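Local structure of N-acetylglucosamine-specific lectin (Saxidomus purpuratus, 6A7T) at residues B[33-38]-B[72-77]; B[42-47]-B[86-91]; B[99-104]-B[120-125]; B[126-131]-B[136-141]. The protein binds N-acetylglucosamine and N-acetylgalactosamine as a C-type lectin whose carbohydrate recognition does not depend on calcium. One frame throughout, in Å; residues are numbered along the deposited sequence.

Interaction 1: B[33-38]-B[72-77]; sequences KFFGGS and DDFIRG
Phe35 and Phe74 lie against each other where strand 33-35, at one edge of a four-stranded sheet in the C-type lectin fold, runs past helix 69-80. Their planes are only 12° apart, but the rings are displaced so far that they hardly overlap, with centroids 4.7 Å from each other. Each side chain instead sets its methylene over the other's ring. Phe35 CB stands 3.5 Å from the centroid of the Phe74 ring, and Phe74 CB is at the same 3.5 Å from that of Phe35, two reciprocal CH-pi contacts. Both CG atoms are turned away from their own backbone N (chi1 176° for Phe35, 162° for Phe74), which lets the two side chains slide past one another in opposite senses, with Phe35 CG and Phe74 CG 3.4 Å apart.

Just beyond Phe35 the chain reverses through a type I' turn, with Gly36 and Gly37 at its corners, and Ser38 begins the next strand; its OG is hydrogen-bonded to OE2 of Glu154, which binds the calcium ion. The Phe35 side chain comes within about 8 Å of that ion. On the same helix, Arg76 joins Asp72 and Asp73 in a salt-bridge network and also reaches the Trp136 carbonyl. Tyr40, from strand 38-47, adds a further ring against Phe74. At the edge of the Phe74 ring, close to its plane, Lys33 CB approaches CZ to 4.2 Å.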
# COMPACT_ATOMS: atom_id res chain seq x y z
N LYS B 33 10.84 -7.85 19.13
CA LYS B 33 10.65 -6.45 19.41
C LYS B 33 9.34 -5.98 18.77
O LYS B 33 9.05 -6.32 17.65
CB LYS B 33 11.81 -5.66 18.82
CG LYS B 33 13.19 -6.08 19.30
CD LYS B 33 14.26 -5.30 18.62
CE LYS B 33 15.65 -5.72 19.02
NZ LYS B 33 15.90 -5.43 20.45
N PHE B 34 8.58 -5.15 19.51
CA PHE B 34 7.35 -4.56 19.04
C PHE B 34 7.60 -3.17 18.43
O PHE B 34 8.24 -2.32 19.03
CB PHE B 34 6.35 -4.42 20.19
CG PHE B 34 5.00 -3.92 19.73
CD1 PHE B 34 4.22 -4.71 18.90
CD2 PHE B 34 4.56 -2.65 20.05
CE1 PHE B 34 3.00 -4.25 18.42
CE2 PHE B 34 3.35 -2.18 19.57
CZ PHE B 34 2.57 -2.98 18.76
N PHE B 35 7.02 -2.93 17.26
CA PHE B 35 6.93 -1.58 16.67
C PHE B 35 5.74 -1.53 15.71
O PHE B 35 5.60 -2.38 14.82
CB PHE B 35 8.22 -1.16 15.96
CG PHE B 35 8.11 0.18 15.28
CD1 PHE B 35 8.38 1.35 15.98
CD2 PHE B 35 7.62 0.27 13.98
CE1 PHE B 35 8.23 2.59 15.35
CE2 PHE B 35 7.46 1.51 13.37
CZ PHE B 35 7.75 2.67 14.07
N GLY B 36 4.91 -0.48 15.80
CA GLY B 36 3.91 -0.18 14.78
C GLY B 36 3.05 -1.38 14.34
O GLY B 36 2.83 -1.66 13.13
N GLY B 37 2.53 -2.12 15.32
CA GLY B 37 1.59 -3.20 15.06
C GLY B 37 2.24 -4.48 14.53
O GLY B 37 1.56 -5.37 14.03
N SER B 38 3.57 -4.55 14.58
CA SER B 38 4.32 -5.71 14.14
C SER B 38 5.30 -6.15 15.23
O SER B 38 5.79 -5.38 16.05
CB SER B 38 5.09 -5.44 12.86
OG SER B 38 4.24 -5.47 11.72
N ASP B 72 10.85 1.71 8.32
CA ASP B 72 12.23 1.79 7.83
C ASP B 72 13.09 2.44 8.92
O ASP B 72 14.18 1.97 9.21
CB ASP B 72 12.30 2.60 6.54
CG ASP B 72 13.70 2.75 5.97
OD1 ASP B 72 14.20 1.75 5.45
OD2 ASP B 72 14.22 3.88 5.96
N ASP B 73 12.59 3.53 9.53
CA ASP B 73 13.38 4.21 10.59
C ASP B 73 13.59 3.34 11.84
O ASP B 73 14.71 3.32 12.39
CB ASP B 73 12.71 5.53 10.97
CG ASP B 73 12.87 6.63 9.93
OD1 ASP B 73 13.74 6.51 9.05
OD2 ASP B 73 12.08 7.57 9.99
N PHE B 74 12.54 2.62 12.27
CA PHE B 74 12.63 1.73 13.38
C PHE B 74 13.72 0.69 13.11
O PHE B 74 14.51 0.35 13.97
CB PHE B 74 11.30 1.02 13.67
CG PHE B 74 11.43 -0.22 14.53
CD1 PHE B 74 11.66 -0.12 15.90
CD2 PHE B 74 11.40 -1.48 13.95
CE1 PHE B 74 11.81 -1.25 16.69
CE2 PHE B 74 11.55 -2.61 14.74
CZ PHE B 74 11.74 -2.50 16.11
N ILE B 75 13.72 0.13 11.90
CA ILE B 75 14.68 -0.95 11.60
C ILE B 75 16.09 -0.34 11.67
O ILE B 75 17.04 -0.91 12.28
CB ILE B 75 14.36 -1.60 10.23
CG1 ILE B 75 13.10 -2.45 10.31
CG2 ILE B 75 15.56 -2.37 9.68
CD1 ILE B 75 12.49 -2.80 8.98
N ARG B 76 16.28 0.81 11.02
CA ARG B 76 17.60 1.49 11.01
C ARG B 76 18.08 1.75 12.44
O ARG B 76 19.29 1.59 12.74
CB ARG B 76 17.53 2.79 10.20
CG ARG B 76 18.87 3.49 10.05
CD ARG B 76 18.96 4.55 8.98
NE ARG B 76 18.50 4.11 7.68
CZ ARG B 76 17.26 4.25 7.22
NH1 ARG B 76 16.33 4.92 7.92
NH2 ARG B 76 16.96 3.65 6.10
N GLY B 77 17.17 2.16 13.32
CA GLY B 77 17.50 2.36 14.75
C GLY B 77 18.11 1.13 15.40
O GLY B 77 19.14 1.22 16.09

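Interaction 2: B[42-47]-B[86-91]; sequences FDEGSR and HYYWIG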
# COMPACT_ATOMS: atom_id res chain seq x y z
N PHE B 42 15.30 -9.94 14.98
CA PHE B 42 16.57 -9.62 14.37
C PHE B 42 17.46 -10.83 14.62
O PHE B 42 18.16 -10.88 15.64
CB PHE B 42 17.10 -8.27 14.86
CG PHE B 42 16.30 -7.07 14.44
CD1 PHE B 42 15.10 -6.77 15.08
CD2 PHE B 42 16.70 -6.26 13.39
CE1 PHE B 42 14.33 -5.68 14.68
CE2 PHE B 42 15.94 -5.16 13.00
CZ PHE B 42 14.74 -4.90 13.63
N ASP B 43 17.39 -11.81 13.73
CA ASP B 43 18.04 -13.10 13.99
C ASP B 43 19.48 -13.10 13.47
O ASP B 43 19.75 -12.81 12.35
CB ASP B 43 17.27 -14.29 13.42
CG ASP B 43 17.81 -15.60 13.96
OD1 ASP B 43 17.42 -15.97 15.10
OD2 ASP B 43 18.62 -16.20 13.26
N GLU B 44 20.40 -13.55 14.33
CA GLU B 44 21.84 -13.52 14.02
C GLU B 44 22.38 -14.86 13.53
O GLU B 44 23.63 -15.05 13.40
CB GLU B 44 22.62 -13.04 15.25
CG GLU B 44 22.21 -11.65 15.69
CD GLU B 44 22.72 -10.51 14.85
OE1 GLU B 44 23.63 -10.77 14.05
OE2 GLU B 44 22.23 -9.33 15.02
N GLY B 45 21.52 -15.82 13.21
CA GLY B 45 21.97 -17.01 12.58
C GLY B 45 22.48 -16.72 11.18
O GLY B 45 22.24 -15.64 10.61
N SER B 46 23.12 -17.71 10.57
CA SER B 46 23.89 -17.49 9.39
C SER B 46 23.30 -18.31 8.26
O SER B 46 23.49 -19.53 8.18
CB SER B 46 25.34 -17.88 9.65
OG SER B 46 26.14 -17.46 8.56
N ARG B 47 22.46 -17.64 7.45
CA ARG B 47 21.72 -18.31 6.40
C ARG B 47 21.82 -17.50 5.09
O ARG B 47 21.96 -16.27 5.03
CB ARG B 47 20.26 -18.53 6.82
CG ARG B 47 20.08 -19.11 8.22
CD ARG B 47 18.67 -19.22 8.71
NE ARG B 47 18.53 -19.37 10.14
CZ ARG B 47 18.59 -18.41 11.04
NH1 ARG B 47 18.80 -17.14 10.67
NH2 ARG B 47 18.44 -18.70 12.32
N HIS B 86 26.93 -5.95 9.08
CA HIS B 86 26.73 -4.83 8.15
C HIS B 86 25.68 -5.12 7.07
O HIS B 86 25.46 -4.26 6.21
CB HIS B 86 28.05 -4.42 7.47
CG HIS B 86 28.67 -5.51 6.69
ND1 HIS B 86 29.27 -6.62 7.30
CD2 HIS B 86 28.76 -5.73 5.35
CE1 HIS B 86 29.68 -7.45 6.37
NE2 HIS B 86 29.42 -6.91 5.16
N TYR B 87 25.00 -6.25 7.14
CA TYR B 87 23.82 -6.52 6.22
C TYR B 87 22.89 -7.54 6.88
O TYR B 87 23.35 -8.46 7.53
CB TYR B 87 24.21 -7.01 4.81
CG TYR B 87 24.91 -8.34 4.74
CD1 TYR B 87 26.27 -8.38 4.94
CD2 TYR B 87 24.25 -9.52 4.44
CE1 TYR B 87 26.97 -9.57 4.86
CE2 TYR B 87 24.94 -10.71 4.35
CZ TYR B 87 26.30 -10.74 4.58
OH TYR B 87 27.05 -11.89 4.54
N TYR B 88 21.56 -7.41 6.59
CA TYR B 88 20.51 -8.32 7.07
C TYR B 88 19.52 -8.57 5.91
O TYR B 88 19.10 -7.61 5.27
CB TYR B 88 19.72 -7.72 8.24
CG TYR B 88 20.46 -7.62 9.55
CD1 TYR B 88 21.48 -6.69 9.71
CD2 TYR B 88 20.12 -8.44 10.61
CE1 TYR B 88 22.13 -6.54 10.93
CE2 TYR B 88 20.83 -8.35 11.81
CZ TYR B 88 21.78 -7.37 11.98
OH TYR B 88 22.43 -7.31 13.18
N TRP B 89 19.21 -9.84 5.66
CA TRP B 89 18.20 -10.19 4.64
C TRP B 89 16.81 -9.69 5.05
O TRP B 89 16.39 -9.80 6.20
CB TRP B 89 18.21 -11.70 4.37
CG TRP B 89 19.52 -12.25 3.91
CD1 TRP B 89 20.24 -13.27 4.48
CD2 TRP B 89 20.29 -11.81 2.76
NE1 TRP B 89 21.39 -13.49 3.78
CE2 TRP B 89 21.48 -12.58 2.76
CE3 TRP B 89 20.14 -10.83 1.79
CZ2 TRP B 89 22.43 -12.45 1.75
CZ3 TRP B 89 21.10 -10.67 0.82
CH2 TRP B 89 22.24 -11.49 0.79
N ILE B 90 16.09 -9.22 4.02
CA ILE B 90 14.67 -8.80 4.14
C ILE B 90 13.82 -9.47 3.04
O ILE B 90 14.29 -10.10 2.14
CB ILE B 90 14.58 -7.28 4.13
CG1 ILE B 90 14.96 -6.64 2.80
CG2 ILE B 90 15.41 -6.67 5.29
CD1 ILE B 90 14.66 -5.14 2.74
N GLY B 91 12.49 -9.23 3.13
CA GLY B 91 11.55 -10.06 2.39
C GLY B 91 11.23 -9.55 1.00
O GLY B 91 10.01 -9.47 0.63
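Tyr88 OH donates a hydrogen bond to Glu44 OE2, 2.7 Å away. The hydroxyl reaches OE2 on the syn side, 17° out of the carboxylate plane, while the carboxylate stands almost upright to the tyrosine ring, with 83° between the planes. A bend at chi2 (-76°) folds the glutamate back so that its carboxylate meets the ring at the edge. The other oxygen, OE1, forms a salt bridge with Lys85. A weak hydrogen bond of 3.1 Å runs from Trp89 NE1 to Arg47 O, and the same indole N-H also has a weak bond to Thr147 O.

Within strand 38-47, Asp43 OD2 collects three donors. Gly45 N, at 2.9 Å from Asp43 OD2, closes an Asx turn, and Arg47 grips that one oxygen end-on with NH1 and NH2. The guanidinium is further engaged in a cation-pi contact with Phe55.

The two strands belong to different sheets of the C-type lectin fold, and 149-155 lies between them: Arg47 bonds through its backbone to Gly149, and Trp89 to Pro150. Around this junction Tyr88 packs on Pro150 and on Leu79 of helix 69-80, and the Trp89 ring meets that of Trp49 at a steep angle. With a phenol donor on one oxygen and a lysine on the other, the exposed Glu44 carboxylate is probably kept ionised, while the tyrosine it holds is buried.

Interaction 3: B[99-104]-B[120-125]; sequences NDYRWI and DNNKGC
Tyr101 OH is the polar atom around which residues 122-124 wrap. Gly124 N donates to it almost straight, at 3.1 Å with an N-H...O angle of 169°; Asn122 N adds a longer, more bent bond of 3.3 Å to the same oxygen. A weak hydrogen bond also links this hydroxyl to Asp140 OD2, whose carboxylate accepts the backbone N-H groups of Asp120 and Asn121. Asp120 and Asp140 belong to a second calcium site, not occupied in this chain, which would make the phenol a second-shell group of that site.

Loop atoms line the rim of the tyrosine ring. Asn121 ND2 comes to 3.6 Å from Tyr101 CE2 near the ring plane, its amide tilted 24° from the ring. On the other edge Gly124 O lies 3.4 Å from Tyr101 CE1. Asn122 turns its ND2 to Asp140 O. Beside Tyr101 on the strand, Arg102 clamps Asp100 side-on, NE to OD1 and NH2 to OD2, both on syn lone pairs.

Strand 100-103 is an outer strand next to 87-95, entered through a G1 bulge at Asn99 and Asp100 opposite Asn95. Trp94 and Trp114 meet Tyr101 edge-to-face, Gly124 bonds to the Trp94 backbone, and Cys125, disulfide-linked to Cys144, touches Trp49 of helix 49-58.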
# COMPACT_ATOMS: atom_id res chain seq x y z
N ASN B 99 8.33 -9.51 -13.18
CA ASN B 99 9.37 -8.76 -13.90
C ASN B 99 9.70 -7.49 -13.12
O ASN B 99 9.90 -6.39 -13.68
CB ASN B 99 8.99 -8.44 -15.36
CG ASN B 99 10.15 -7.90 -16.20
OD1 ASN B 99 11.30 -8.30 -16.05
ND2 ASN B 99 9.85 -7.00 -17.13
N ASP B 100 9.83 -7.67 -11.79
CA ASP B 100 10.24 -6.55 -10.94
C ASP B 100 10.71 -7.05 -9.57
O ASP B 100 10.62 -8.23 -9.23
CB ASP B 100 9.15 -5.49 -10.77
CG ASP B 100 7.89 -5.87 -10.02
OD1 ASP B 100 7.89 -6.84 -9.22
OD2 ASP B 100 6.86 -5.17 -10.24
N TYR B 101 11.22 -6.10 -8.80
CA TYR B 101 11.48 -6.28 -7.36
C TYR B 101 10.24 -5.88 -6.55
O TYR B 101 9.75 -4.80 -6.72
CB TYR B 101 12.63 -5.40 -6.88
CG TYR B 101 14.02 -5.86 -7.27
CD1 TYR B 101 14.56 -7.05 -6.80
CD2 TYR B 101 14.81 -5.04 -8.06
CE1 TYR B 101 15.85 -7.42 -7.15
CE2 TYR B 101 16.11 -5.41 -8.41
CZ TYR B 101 16.65 -6.58 -7.92
OH TYR B 101 17.90 -7.03 -8.28
N ARG B 102 9.78 -6.78 -5.71
CA ARG B 102 8.71 -6.47 -4.78
C ARG B 102 8.80 -7.41 -3.58
O ARG B 102 9.68 -8.31 -3.50
CB ARG B 102 7.39 -6.53 -5.57
CG ARG B 102 7.05 -7.92 -6.07
CD ARG B 102 5.69 -8.00 -6.74
NE ARG B 102 5.54 -7.05 -7.83
CZ ARG B 102 4.36 -6.70 -8.33
NH1 ARG B 102 3.26 -7.08 -7.70
NH2 ARG B 102 4.29 -5.97 -9.43
N TRP B 103 7.86 -7.27 -2.65
CA TRP B 103 7.83 -8.05 -1.48
C TRP B 103 7.41 -9.47 -1.82
O TRP B 103 6.73 -9.68 -2.80
CB TRP B 103 6.93 -7.44 -0.40
CG TRP B 103 7.31 -6.03 -0.06
CD1 TRP B 103 6.57 -4.90 -0.26
CD2 TRP B 103 8.53 -5.58 0.57
NE1 TRP B 103 7.24 -3.78 0.18
CE2 TRP B 103 8.46 -4.18 0.68
CE3 TRP B 103 9.68 -6.23 1.01
CZ2 TRP B 103 9.49 -3.40 1.20
CZ3 TRP B 103 10.68 -5.47 1.55
CH2 TRP B 103 10.61 -4.09 1.63
N ILE B 104 7.80 -10.42 -0.97
CA ILE B 104 7.63 -11.84 -1.26
C ILE B 104 6.17 -12.28 -1.17
O ILE B 104 5.83 -13.38 -1.68
CB ILE B 104 8.55 -12.69 -0.37
CG1 ILE B 104 8.31 -12.45 1.11
CG2 ILE B 104 10.00 -12.45 -0.76
CD1 ILE B 104 9.00 -13.42 2.02
N ASP B 120 21.25 -2.39 -8.30
CA ASP B 120 22.13 -2.81 -9.42
C ASP B 120 21.36 -3.53 -10.53
O ASP B 120 21.87 -3.66 -11.66
CB ASP B 120 23.25 -3.68 -8.88
CG ASP B 120 24.23 -2.83 -8.09
OD1 ASP B 120 24.85 -1.94 -8.73
OD2 ASP B 120 24.35 -3.03 -6.87
N ASN B 121 20.15 -4.04 -10.21
CA ASN B 121 19.28 -4.77 -11.17
C ASN B 121 19.97 -6.07 -11.56
O ASN B 121 20.22 -6.35 -12.75
CB ASN B 121 18.85 -3.89 -12.35
CG ASN B 121 17.91 -2.80 -11.89
OD1 ASN B 121 18.11 -1.62 -12.15
ND2 ASN B 121 16.89 -3.19 -11.16
N ASN B 122 20.25 -6.88 -10.54
CA ASN B 122 21.00 -8.08 -10.71
C ASN B 122 20.06 -9.28 -10.56
O ASN B 122 20.49 -10.42 -10.41
CB ASN B 122 22.23 -8.02 -9.79
CG ASN B 122 21.87 -7.87 -8.32
OD1 ASN B 122 20.71 -8.04 -7.94
ND2 ASN B 122 22.88 -7.64 -7.48
N LYS B 123 18.74 -9.00 -10.61
CA LYS B 123 17.73 -10.01 -10.39
C LYS B 123 18.01 -10.80 -9.10
O LYS B 123 17.81 -12.02 -9.00
CB LYS B 123 17.66 -10.95 -11.60
CG LYS B 123 17.27 -10.19 -12.86
CD LYS B 123 16.73 -11.04 -13.96
CE LYS B 123 16.18 -10.19 -15.11
NZ LYS B 123 15.43 -11.03 -16.08
N GLY B 124 18.34 -10.05 -8.06
CA GLY B 124 18.74 -10.70 -6.85
C GLY B 124 17.73 -10.63 -5.71
O GLY B 124 16.51 -10.53 -5.90
N CYS B 125 18.28 -10.69 -4.50
CA CYS B 125 17.53 -10.67 -3.24
C CYS B 125 17.95 -9.44 -2.42
O CYS B 125 19.05 -9.00 -2.53
CB CYS B 125 17.73 -11.93 -2.42
SG CYS B 125 17.05 -13.42 -3.20

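Interaction 4: B[126-131]-B[136-141]; sequences LDYLNY and WQWNDH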
# COMPACT_ATOMS: atom_id res chain seq x y z
N LEU B 126 17.02 -8.91 -1.62
CA LEU B 126 17.28 -7.66 -0.91
C LEU B 126 17.75 -7.92 0.54
O LEU B 126 17.35 -8.87 1.22
CB LEU B 126 16.01 -6.79 -0.87
CG LEU B 126 15.85 -5.85 -2.08
CD1 LEU B 126 15.49 -6.68 -3.30
CD2 LEU B 126 14.84 -4.73 -1.80
N ASP B 127 18.60 -7.00 0.98
CA ASP B 127 19.03 -6.80 2.37
C ASP B 127 18.95 -5.33 2.73
O ASP B 127 18.68 -4.44 1.89
CB ASP B 127 20.48 -7.28 2.60
CG ASP B 127 21.52 -6.61 1.71
OD1 ASP B 127 21.34 -5.44 1.35
OD2 ASP B 127 22.61 -7.26 1.54
N TYR B 128 19.06 -5.03 4.03
CA TYR B 128 19.53 -3.73 4.49
C TYR B 128 21.07 -3.83 4.56
O TYR B 128 21.58 -4.87 4.99
CB TYR B 128 19.03 -3.36 5.89
CG TYR B 128 17.69 -2.68 5.88
CD1 TYR B 128 17.60 -1.31 5.82
CD2 TYR B 128 16.53 -3.41 5.98
CE1 TYR B 128 16.38 -0.66 5.75
CE2 TYR B 128 15.30 -2.79 5.93
CZ TYR B 128 15.22 -1.41 5.85
OH TYR B 128 14.00 -0.79 5.76
N LEU B 129 21.74 -2.83 4.02
CA LEU B 129 23.22 -2.85 3.95
C LEU B 129 23.76 -1.59 4.62
O LEU B 129 23.18 -0.51 4.52
CB LEU B 129 23.63 -2.89 2.47
CG LEU B 129 25.12 -2.68 2.17
CD1 LEU B 129 25.93 -3.82 2.74
CD2 LEU B 129 25.30 -2.58 0.67
N ASN B 130 24.93 -1.72 5.26
CA ASN B 130 25.67 -0.58 5.75
C ASN B 130 27.07 -0.61 5.13
O ASN B 130 27.94 -1.38 5.53
CB ASN B 130 25.74 -0.58 7.27
CG ASN B 130 26.45 0.62 7.86
OD1 ASN B 130 26.27 1.74 7.40
ND2 ASN B 130 27.15 0.41 8.97
N TYR B 131 27.26 0.21 4.09
CA TYR B 131 28.52 0.29 3.37
C TYR B 131 28.55 1.60 2.57
O TYR B 131 27.73 1.78 1.65
CB TYR B 131 28.71 -0.90 2.43
CG TYR B 131 29.97 -0.81 1.61
CD1 TYR B 131 31.22 -0.85 2.20
CD2 TYR B 131 29.90 -0.71 0.24
CE1 TYR B 131 32.37 -0.76 1.42
CE2 TYR B 131 31.04 -0.66 -0.55
CZ TYR B 131 32.28 -0.65 0.05
OH TYR B 131 33.41 -0.58 -0.74
N TRP B 136 22.52 1.86 6.04
CA TRP B 136 21.41 1.02 6.44
C TRP B 136 20.20 1.32 5.52
O TRP B 136 19.11 1.74 5.97
CB TRP B 136 21.11 1.17 7.93
CG TRP B 136 22.13 0.53 8.82
CD1 TRP B 136 22.88 1.10 9.81
CD2 TRP B 136 22.51 -0.85 8.79
NE1 TRP B 136 23.72 0.19 10.36
CE2 TRP B 136 23.51 -1.04 9.78
CE3 TRP B 136 22.13 -1.96 8.04
CZ2 TRP B 136 24.09 -2.28 10.02
CZ3 TRP B 136 22.73 -3.19 8.26
CH2 TRP B 136 23.68 -3.34 9.25
N GLN B 137 20.40 1.07 4.24
CA GLN B 137 19.36 1.15 3.19
C GLN B 137 19.37 -0.12 2.35
O GLN B 137 20.28 -1.00 2.50
CB GLN B 137 19.59 2.41 2.35
CG GLN B 137 19.43 3.66 3.19
CD GLN B 137 19.98 4.86 2.47
OE1 GLN B 137 21.20 5.00 2.28
NE2 GLN B 137 19.06 5.72 2.07
N TRP B 138 18.45 -0.23 1.40
CA TRP B 138 18.28 -1.52 0.70
C TRP B 138 19.38 -1.69 -0.36
O TRP B 138 19.68 -0.75 -1.07
CB TRP B 138 16.94 -1.69 -0.01
CG TRP B 138 15.76 -1.50 0.86
CD1 TRP B 138 15.69 -1.43 2.23
CD2 TRP B 138 14.42 -1.29 0.36
NE1 TRP B 138 14.39 -1.16 2.61
CE2 TRP B 138 13.59 -1.09 1.49
CE3 TRP B 138 13.87 -1.23 -0.93
CZ2 TRP B 138 12.22 -0.85 1.37
CZ3 TRP B 138 12.51 -0.99 -1.04
CH2 TRP B 138 11.70 -0.86 0.10
N ASN B 139 19.79 -2.93 -0.54
CA ASN B 139 20.62 -3.38 -1.64
C ASN B 139 20.10 -4.69 -2.20
O ASN B 139 19.48 -5.48 -1.48
CB ASN B 139 22.09 -3.58 -1.21
CG ASN B 139 23.00 -3.88 -2.38
OD1 ASN B 139 22.83 -3.34 -3.49
ND2 ASN B 139 24.02 -4.69 -2.08
N ASP B 140 20.40 -4.95 -3.49
CA ASP B 140 20.11 -6.16 -4.14
C ASP B 140 21.39 -6.98 -4.29
O ASP B 140 22.38 -6.51 -4.77
CB ASP B 140 19.44 -6.01 -5.52
CG ASP B 140 20.09 -5.07 -6.51
OD1 ASP B 140 20.90 -4.19 -6.10
OD2 ASP B 140 19.71 -5.21 -7.72
N HIS B 141 21.30 -8.24 -3.91
CA HIS B 141 22.46 -9.17 -3.96
C HIS B 141 22.12 -10.36 -4.87
O HIS B 141 21.11 -11.00 -4.69
CB HIS B 141 22.77 -9.64 -2.55
CG HIS B 141 24.01 -10.46 -2.47
ND1 HIS B 141 25.24 -9.91 -2.68
CD2 HIS B 141 24.20 -11.77 -2.19
CE1 HIS B 141 26.15 -10.87 -2.56
NE2 HIS B 141 25.56 -12.00 -2.24
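Tyr128 and Trp138 form a T-shaped pair, indole edge toward phenol face, with planes 89° apart and 4.7 Å between the tyrosine and five-membered ring centroids. Trp138 NE1 also donates a nearly straight hydrogen bond to Tyr128 OH at 3.2 Å, a hydroxyl that pairs with Asp72 too. At the six-membered end of the indole, Leu126 CD2 lies 3.7 Å from Trp138 CE3. Trp136 meets Asn130 instead, whose CB sits over its six-membered ring at 3.5 Å from the centroid, with amide and indole stacked at 22°.

These side chains ride on an antiparallel beta hairpin, 125-131 with 134-141, whose second strand carries Trp138-Asn139-Asp140, the WND sequence of C-type lectins. Asp127 and Asn139 make a hydrogen-bonded pair, Asp127 N to Asn139 O at 3.0 Å, and Leu129 and Gln137 another, Leu129 N to Gln137 O at 2.8 Å. Trp136 and Gln137 both face Leu129, a G1 bulge.

On the sheet face opposite the Tyr128-Trp138 pair, Asn139, with CG anti to its backbone N (chi1 -173°), runs alongside Leu129, and ND2 lies 3.7 Å from Leu129 CD2. Asn139 is a binding residue for N-acetylglucosamine and N-acetylgalactosamine, neither bound in this chain, and its side chain lies about 3 Å from that of Lys118.

Interaction 1 lies near the bound calcium ion, interactions 3 and 4 at the sugar site. Interactions 1 and 2 adjoin through Phe42, whose CZ is 4.1 Å from Phe74 CE2. Helix 69-80 also reaches interaction 4, where Ile75 CG2 lies 3.8 Å from Tyr128 CE2. Strand 87-95 joins interaction 2 to interaction 4, Tyr88 O to Tyr128 N at 2.9 Å, and to interaction 3, Gly91 O to Ile104 N at 2.9 Å. Interactions 3 and 4 have centres about 12 Å apart and together supply Asp120, Asn139, Asp140 and His141 of the sugar and second calcium sites, both empty in this chain, whereas interactions 1 and 3, about 23 Å apart between centres, do not touch.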